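Local coordinates for erythrocyte membrane protein 1 (Plasmodium falciparum, PDB 2XU0) that probably binds host cell surface receptors, the piece here being the N-terminal segment and first Duffy-binding-like domain of a rosetting adhesin, at residues V224-K227 with I228-L232; Q374-C377 with I378-N381. The protein carries 10 engineered substitutions. All blocks are in the same frame, centred on the assembly; numbering follows the deposited sequence.

Contact 1 of 2, residues V224-K227 with I228-L232; sequences VFKK and IYKSL
Val224 and Ile228 meet one turn apart on the last turns of helix 216-231, in the Duffy binding domain, so this is a local contact along and around a helix end. The Ile228 CG1-CD1 branch folds back toward the preceding turn, because CG1 is anti to its own carbonyl carbon (chi1 -64°). At the end of that branch, Ile228 CD1 comes to 3.9 Å from Val224 CG1, the two side chains crossing at a slant. The same methyl also approaches the Phe225 ring obliquely: Ile228 CD1 lies 4.1 Å from Phe225 CD1, with both side chains pointing the same way. One isoleucine tip therefore bridges two residues of the turn before.

Four backbone bonds of the i to i+4 kind join the two segments. Ile228 N reaches Val224 O at 3.0 Å, and Tyr229 N reaches Phe225 O at 3.1 Å. Lys230 N and Ser231 N complete the series on Lys226 O and Lys227 O. At the C-terminal end Ser231 turns its hydroxyl back: OG, set between backbone N and carbonyl carbon (chi1 83°), donates to Ile228 O at 2.7 Å. A weak bond from Leu232 N to Tyr229 O follows.

On the exposed flank, Lys230 bends at chi3 and lays its CE against Lys226 CG at 4.0 Å. The two ammonium groups end 5.0 Å apart, NZ of Lys226 to NZ of Lys230, like charges on the solvent side. Lys227 instead sends NZ to Asn152 and Thr151.

The apolar face of Val224, Phe225 and Ile228 rests on Leu157 of helix 154-175, while helix 249-268 receives Phe225 edge-to-face at Trp256 and Tyr229 likewise at Tyr249.

Contact 2 of 2, residues Q374-C377 with I378-N381; sequences QDQC and IKYN
With chi1 at -69°, Ile378 has CG1 anti to its carbonyl carbon and swings it back over the preceding turn, to 3.1 Å from Gln374 O; Asn381, at chi1 -63°, does the same toward Cys377. There the amide comes down flat: its carbon, Asn381 CG, lies 3.0 Å from Cys377 O. OD1 and ND2 are each somewhat farther from that oxygen, which therefore faces the broad side of the amide and not one of its ends. The side-chain ND2 is badly angled for a hydrogen bond here, and Cys377 O is gripped instead by the backbone, Asn381 N donating at 2.8 Å.

Three more bonds of the same i to i+4 kind run through the segment. Ile378 N meets Gln374 O at 3.0 Å, and Tyr380 N meets Gln376 O at 2.9 Å. The longest of the four, at 3.2 Å, joins Lys379 N to Asp375 O.

On the outer flank Gln376 and Lys379 slant across one another, each with a bent chain. Gln376 OE1 comes to 4.0 Å from Lys379 NZ, a loose polar approach. Lys379 rests its CB and the start of its aliphatic chain over the Asp375 carbonyl.

The side chain of Cys377 leaves the backbone away from residues 378-381, and its SG is joined in a disulfide to Cys467. Tyr380 reaches from the same helix onto Lys327, Ile331 and Val334 of helix 311-338, and Asn381 touches Ile463 in a loop. Two long helices packed together, with a disulfide tying one to a later segment, are consistent with the helical, disulfide-rich C-terminal subdomain of the Duffy-binding-like fold, to which this helix belongs.

How the contacts relate
Contact 1 and contact 2 are both i to i+4 backbone turns with side chains folded over them, but they belong to different parts of the molecule. Their centres are about 56 Å apart and their nearest atoms about 42 Å, on opposite sides of the chain's centre. Residues 224-232 lie in the C-terminal part of helix 216-231 and just past it, in the Duffy binding domain; residues 374-381 lie near the start of the long helix 371-407 in the C-terminal subdomain. Neither belongs to the magnesium site (Ser115, Ile118, Asn121). The bound proline touches Leu396 and Met400, farther along the same long helix as contact 2.

Contact 1 of 2, residues V224-K227 with I228-L232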
ATOM      1  N   VAL A 224     -22.482 -14.150   9.779  1.00 47.28           N
ATOM      2  CA  VAL A 224     -21.705 -15.407   9.775  1.00 47.13           C
ATOM      3  C   VAL A 224     -21.021 -15.633  11.125  1.00 49.92           C
ATOM      4  O   VAL A 224     -21.087 -16.737  11.669  1.00 50.10           O
ATOM      5  CB  VAL A 224     -20.699 -15.501   8.600  1.00 52.00           C
ATOM      6  CG1 VAL A 224     -19.984 -16.851   8.594  1.00 52.70           C
ATOM      7  CG2 VAL A 224     -21.398 -15.284   7.276  1.00 51.61           C
ATOM      8  N   PHE A 225     -20.407 -14.578  11.684  1.00 44.84           N
ATOM      9  CA  PHE A 225     -19.718 -14.668  12.973  1.00 43.01           C
ATOM     10  C   PHE A 225     -20.625 -14.863  14.194  1.00 49.65           C
ATOM     11  O   PHE A 225     -20.170 -15.409  15.203  1.00 49.09           O
ATOM     12  CB  PHE A 225     -18.678 -13.553  13.129  1.00 42.74           C
ATOM     13  CG  PHE A 225     -17.326 -13.868  12.510  1.00 40.56           C
ATOM     14  CD1 PHE A 225     -16.437 -14.739  13.142  1.00 41.06           C
ATOM     15  CD2 PHE A 225     -16.908 -13.228  11.350  1.00 38.95           C
ATOM     16  CE1 PHE A 225     -15.178 -15.003  12.596  1.00 40.73           C
ATOM     17  CE2 PHE A 225     -15.627 -13.452  10.828  1.00 41.10           C
ATOM     18  CZ  PHE A 225     -14.770 -14.338  11.454  1.00 39.14           C
ATOM     19  N   LYS A 226     -21.918 -14.471  14.088  1.00 49.24           N
ATOM     20  CA  LYS A 226     -22.939 -14.680  15.131  1.00 49.02           C
ATOM     21  C   LYS A 226     -23.304 -16.191  15.158  1.00 51.18           C
ATOM     22  O   LYS A 226     -23.327 -16.809  16.224  1.00 50.95           O
ATOM     23  CB  LYS A 226     -24.168 -13.804  14.842  1.00 53.09           C
ATOM     24  CG  LYS A 226     -25.199 -13.786  15.978  1.00 74.48           C
ATOM     25  CD  LYS A 226     -26.314 -12.790  15.706  1.00 84.79           C
ATOM     26  CE  LYS A 226     -27.379 -12.803  16.773  1.00 94.31           C
ATOM     27  NZ  LYS A 226     -28.537 -11.948  16.390  1.00101.82           N
ATOM     28  N   LYS A 227     -23.501 -16.783  13.961  1.00 46.71           N
ATOM     29  CA  LYS A 227     -23.742 -18.209  13.743  1.00 45.88           C
ATOM     30  C   LYS A 227     -22.580 -19.029  14.291  1.00 49.81           C
ATOM     31  O   LYS A 227     -22.817 -19.948  15.074  1.00 50.48           O
ATOM     32  CB  LYS A 227     -23.942 -18.501  12.245  1.00 47.27           C
ATOM     33  CG  LYS A 227     -25.232 -17.918  11.700  1.00 52.21           C
ATOM     34  CD  LYS A 227     -25.281 -18.001  10.208  1.00 59.95           C
ATOM     35  CE  LYS A 227     -26.646 -17.678   9.660  1.00 60.67           C
ATOM     36  NZ  LYS A 227     -26.690 -17.895   8.196  1.00 63.04           N
ATOM     37  N   ILE A 228     -21.319 -18.664  13.937  1.00 46.06           N
ATOM     38  CA  ILE A 228     -20.104 -19.349  14.418  1.00 44.90           C
ATOM     39  C   ILE A 228     -20.087 -19.352  15.941  1.00 50.41           C
ATOM     40  O   ILE A 228     -19.908 -20.415  16.522  1.00 50.94           O
ATOM     41  CB  ILE A 228     -18.771 -18.799  13.781  1.00 47.21           C
ATOM     42  CG1 ILE A 228     -18.744 -19.047  12.264  1.00 47.15           C
ATOM     43  CG2 ILE A 228     -17.530 -19.433  14.438  1.00 47.99           C
ATOM     44  CD1 ILE A 228     -17.728 -18.189  11.456  1.00 59.79           C
ATOM     45  N   TYR A 229     -20.338 -18.184  16.582  1.00 47.83           N
ATOM     46  CA  TYR A 229     -20.362 -18.049  18.037  1.00 48.83           C
ATOM     47  C   TYR A 229     -21.386 -18.965  18.690  1.00 58.07           C
ATOM     48  O   TYR A 229     -21.068 -19.582  19.708  1.00 58.47           O
ATOM     49  CB  TYR A 229     -20.613 -16.601  18.475  1.00 49.09           C
ATOM     50  CG  TYR A 229     -20.562 -16.406  19.976  1.00 49.77           C
ATOM     51  CD1 TYR A 229     -19.365 -16.513  20.672  1.00 51.24           C
ATOM     52  CD2 TYR A 229     -21.714 -16.119  20.702  1.00 50.72           C
ATOM     53  CE1 TYR A 229     -19.306 -16.306  22.049  1.00 52.70           C
ATOM     54  CE2 TYR A 229     -21.671 -15.922  22.082  1.00 51.44           C
ATOM     55  CZ  TYR A 229     -20.463 -16.014  22.751  1.00 58.92           C
ATOM     56  OH  TYR A 229     -20.403 -15.789  24.106  1.00 60.51           O
ATOM     57  N   LYS A 230     -22.612 -19.027  18.126  1.00 57.29           N
ATOM     58  CA  LYS A 230     -23.694 -19.878  18.634  1.00 58.36           C
ATOM     59  C   LYS A 230     -23.330 -21.361  18.481  1.00 64.06           C
ATOM     60  O   LYS A 230     -23.633 -22.156  19.370  1.00 64.36           O
ATOM     61  CB  LYS A 230     -25.015 -19.567  17.918  1.00 61.65           C
ATOM     62  CG  LYS A 230     -25.749 -18.348  18.477  1.00 85.17           C
ATOM     63  CD  LYS A 230     -27.096 -18.106  17.780  1.00101.34           C
ATOM     64  CE  LYS A 230     -26.984 -17.290  16.509  1.00116.60           C
ATOM     65  NZ  LYS A 230     -28.318 -16.905  15.980  1.00127.41           N
ATOM     66  N   SER A 231     -22.628 -21.712  17.383  1.00 61.37           N
ATOM     67  CA  SER A 231     -22.198 -23.081  17.088  1.00 61.87           C
ATOM     68  C   SER A 231     -21.062 -23.589  17.986  1.00 68.99           C
ATOM     69  O   SER A 231     -20.786 -24.790  17.975  1.00 69.17           O
ATOM     70  CB  SER A 231     -21.818 -23.221  15.617  1.00 64.60           C
ATOM     71  OG  SER A 231     -20.491 -22.785  15.366  1.00 71.87           O
ATOM     72  N   LEU A 232     -20.384 -22.693  18.735  1.00 67.26           N
ATOM     73  CA  LEU A 232     -19.271 -23.080  19.609  1.00 67.66           C
ATOM     74  C   LEU A 232     -19.779 -23.837  20.830  1.00 73.38           C
ATOM     75  O   LEU A 232     -20.954 -23.701  21.174  1.00 74.07           O
ATOM     76  CB  LEU A 232     -18.460 -21.849  20.078  1.00 67.50           C
ATOM     77  CG  LEU A 232     -17.772 -20.948  19.036  1.00 71.38           C
ATOM     78  CD1 LEU A 232     -17.308 -19.659  19.679  1.00 71.19           C
ATOM     79  CD2 LEU A 232     -16.588 -21.634  18.383  1.00 72.45           C
TER

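Contact 2 of 2, residues Q374-C377 with I378-N381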
ATOM      1  N   GLN A 374       5.288  23.025 -21.993  1.00 43.83           N
ATOM      2  CA  GLN A 374       4.341  23.791 -21.179  1.00 43.71           C
ATOM      3  C   GLN A 374       3.130  22.918 -20.767  1.00 47.12           C
ATOM      4  O   GLN A 374       2.837  22.835 -19.578  1.00 46.93           O
ATOM      5  CB  GLN A 374       3.897  25.078 -21.904  1.00 44.65           C
ATOM      6  CG  GLN A 374       3.007  25.987 -21.058  1.00 53.30           C
ATOM      7  CD  GLN A 374       2.600  27.255 -21.763  1.00 65.59           C
ATOM      8  OE1 GLN A 374       2.724  28.342 -21.213  1.00 61.23           O
ATOM      9  NE2 GLN A 374       2.076  27.149 -22.984  1.00 54.09           N
ATOM     10  N   ASP A 375       2.500  22.221 -21.729  1.00 44.16           N
ATOM     11  CA  ASP A 375       1.345  21.340 -21.502  1.00 44.71           C
ATOM     12  C   ASP A 375       1.656  20.152 -20.565  1.00 48.34           C
ATOM     13  O   ASP A 375       0.815  19.800 -19.730  1.00 47.66           O
ATOM     14  CB  ASP A 375       0.769  20.834 -22.838  1.00 46.88           C
ATOM     15  CG  ASP A 375       0.445  21.923 -23.856  1.00 63.92           C
ATOM     16  OD1 ASP A 375       0.095  23.056 -23.434  1.00 65.32           O
ATOM     17  OD2 ASP A 375       0.549  21.646 -25.070  1.00 74.07           O
ATOM     18  N   GLN A 376       2.850  19.533 -20.713  1.00 44.01           N
ATOM     19  CA  GLN A 376       3.272  18.411 -19.880  1.00 44.07           C
ATOM     20  C   GLN A 376       3.602  18.894 -18.458  1.00 47.37           C
ATOM     21  O   GLN A 376       3.253  18.233 -17.481  1.00 47.88           O
ATOM     22  CB  GLN A 376       4.457  17.677 -20.524  1.00 45.91           C
ATOM     23  CG  GLN A 376       4.516  16.178 -20.211  1.00 61.26           C
ATOM     24  CD  GLN A 376       3.236  15.436 -20.530  1.00 79.01           C
ATOM     25  OE1 GLN A 376       2.480  15.043 -19.633  1.00 76.64           O
ATOM     26  NE2 GLN A 376       2.965  15.238 -21.809  1.00 66.76           N
ATOM     27  N   CYS A 377       4.217  20.076 -18.351  1.00 43.00           N
ATOM     28  CA  CYS A 377       4.574  20.703 -17.080  1.00 42.49           C
ATOM     29  C   CYS A 377       3.341  21.075 -16.264  1.00 44.95           C
ATOM     30  O   CYS A 377       3.308  20.768 -15.073  1.00 43.13           O
ATOM     31  CB  CYS A 377       5.501  21.888 -17.299  1.00 43.09           C
ATOM     32  SG  CYS A 377       7.161  21.414 -17.861  1.00 47.37           S
ATOM     33  N   ILE A 378       2.297  21.635 -16.930  1.00 41.14           N
ATOM     34  CA  ILE A 378       1.002  22.012 -16.345  1.00 41.08           C
ATOM     35  C   ILE A 378       0.346  20.761 -15.751  1.00 43.46           C
ATOM     36  O   ILE A 378      -0.037  20.785 -14.583  1.00 42.19           O
ATOM     37  CB  ILE A 378       0.081  22.717 -17.391  1.00 45.27           C
ATOM     38  CG1 ILE A 378       0.595  24.137 -17.791  1.00 46.87           C
ATOM     39  CG2 ILE A 378      -1.408  22.700 -16.982  1.00 45.65           C
ATOM     40  CD1 ILE A 378       0.144  25.365 -16.954  1.00 61.95           C
ATOM     41  N   LYS A 379       0.252  19.675 -16.549  1.00 39.52           N
ATOM     42  CA  LYS A 379      -0.292  18.383 -16.157  1.00 40.49           C
ATOM     43  C   LYS A 379       0.491  17.739 -14.978  1.00 43.89           C
ATOM     44  O   LYS A 379      -0.128  17.212 -14.038  1.00 42.67           O
ATOM     45  CB  LYS A 379      -0.297  17.428 -17.356  1.00 45.02           C
ATOM     46  CG  LYS A 379      -1.624  17.350 -18.102  1.00 64.81           C
ATOM     47  CD  LYS A 379      -1.469  16.646 -19.457  1.00 76.43           C
ATOM     48  CE  LYS A 379      -1.706  15.152 -19.392  1.00 93.18           C
ATOM     49  NZ  LYS A 379      -1.391  14.490 -20.686  1.00104.07           N
ATOM     50  N   TYR A 380       1.833  17.771 -15.041  1.00 38.47           N
ATOM     51  CA  TYR A 380       2.700  17.232 -13.989  1.00 37.14           C
ATOM     52  C   TYR A 380       2.495  18.046 -12.705  1.00 39.36           C
ATOM     53  O   TYR A 380       2.380  17.468 -11.633  1.00 38.60           O
ATOM     54  CB  TYR A 380       4.192  17.275 -14.405  1.00 37.33           C
ATOM     55  CG  TYR A 380       5.128  16.775 -13.324  1.00 37.36           C
ATOM     56  CD1 TYR A 380       5.273  15.412 -13.076  1.00 38.46           C
ATOM     57  CD2 TYR A 380       5.812  17.664 -12.502  1.00 37.90           C
ATOM     58  CE1 TYR A 380       6.101  14.943 -12.051  1.00 36.70           C
ATOM     59  CE2 TYR A 380       6.654  17.208 -11.483  1.00 38.32           C
ATOM     60  CZ  TYR A 380       6.782  15.846 -11.252  1.00 42.53           C
ATOM     61  OH  TYR A 380       7.608  15.389 -10.254  1.00 43.87           O
ATOM     62  N   ASN A 381       2.438  19.367 -12.810  1.00 36.45           N
ATOM     63  CA  ASN A 381       2.233  20.199 -11.619  1.00 37.81           C
ATOM     64  C   ASN A 381       0.864  19.951 -10.968  1.00 42.68           C
ATOM     65  O   ASN A 381       0.792  20.040  -9.748  1.00 42.18           O
ATOM     66  CB  ASN A 381       2.406  21.688 -11.916  1.00 41.74           C
ATOM     67  CG  ASN A 381       3.778  22.096 -12.381  1.00 62.03           C
ATOM     68  OD1 ASN A 381       4.773  21.383 -12.205  1.00 49.77           O
ATOM     69  ND2 ASN A 381       3.851  23.262 -13.005  1.00 54.15           N
TER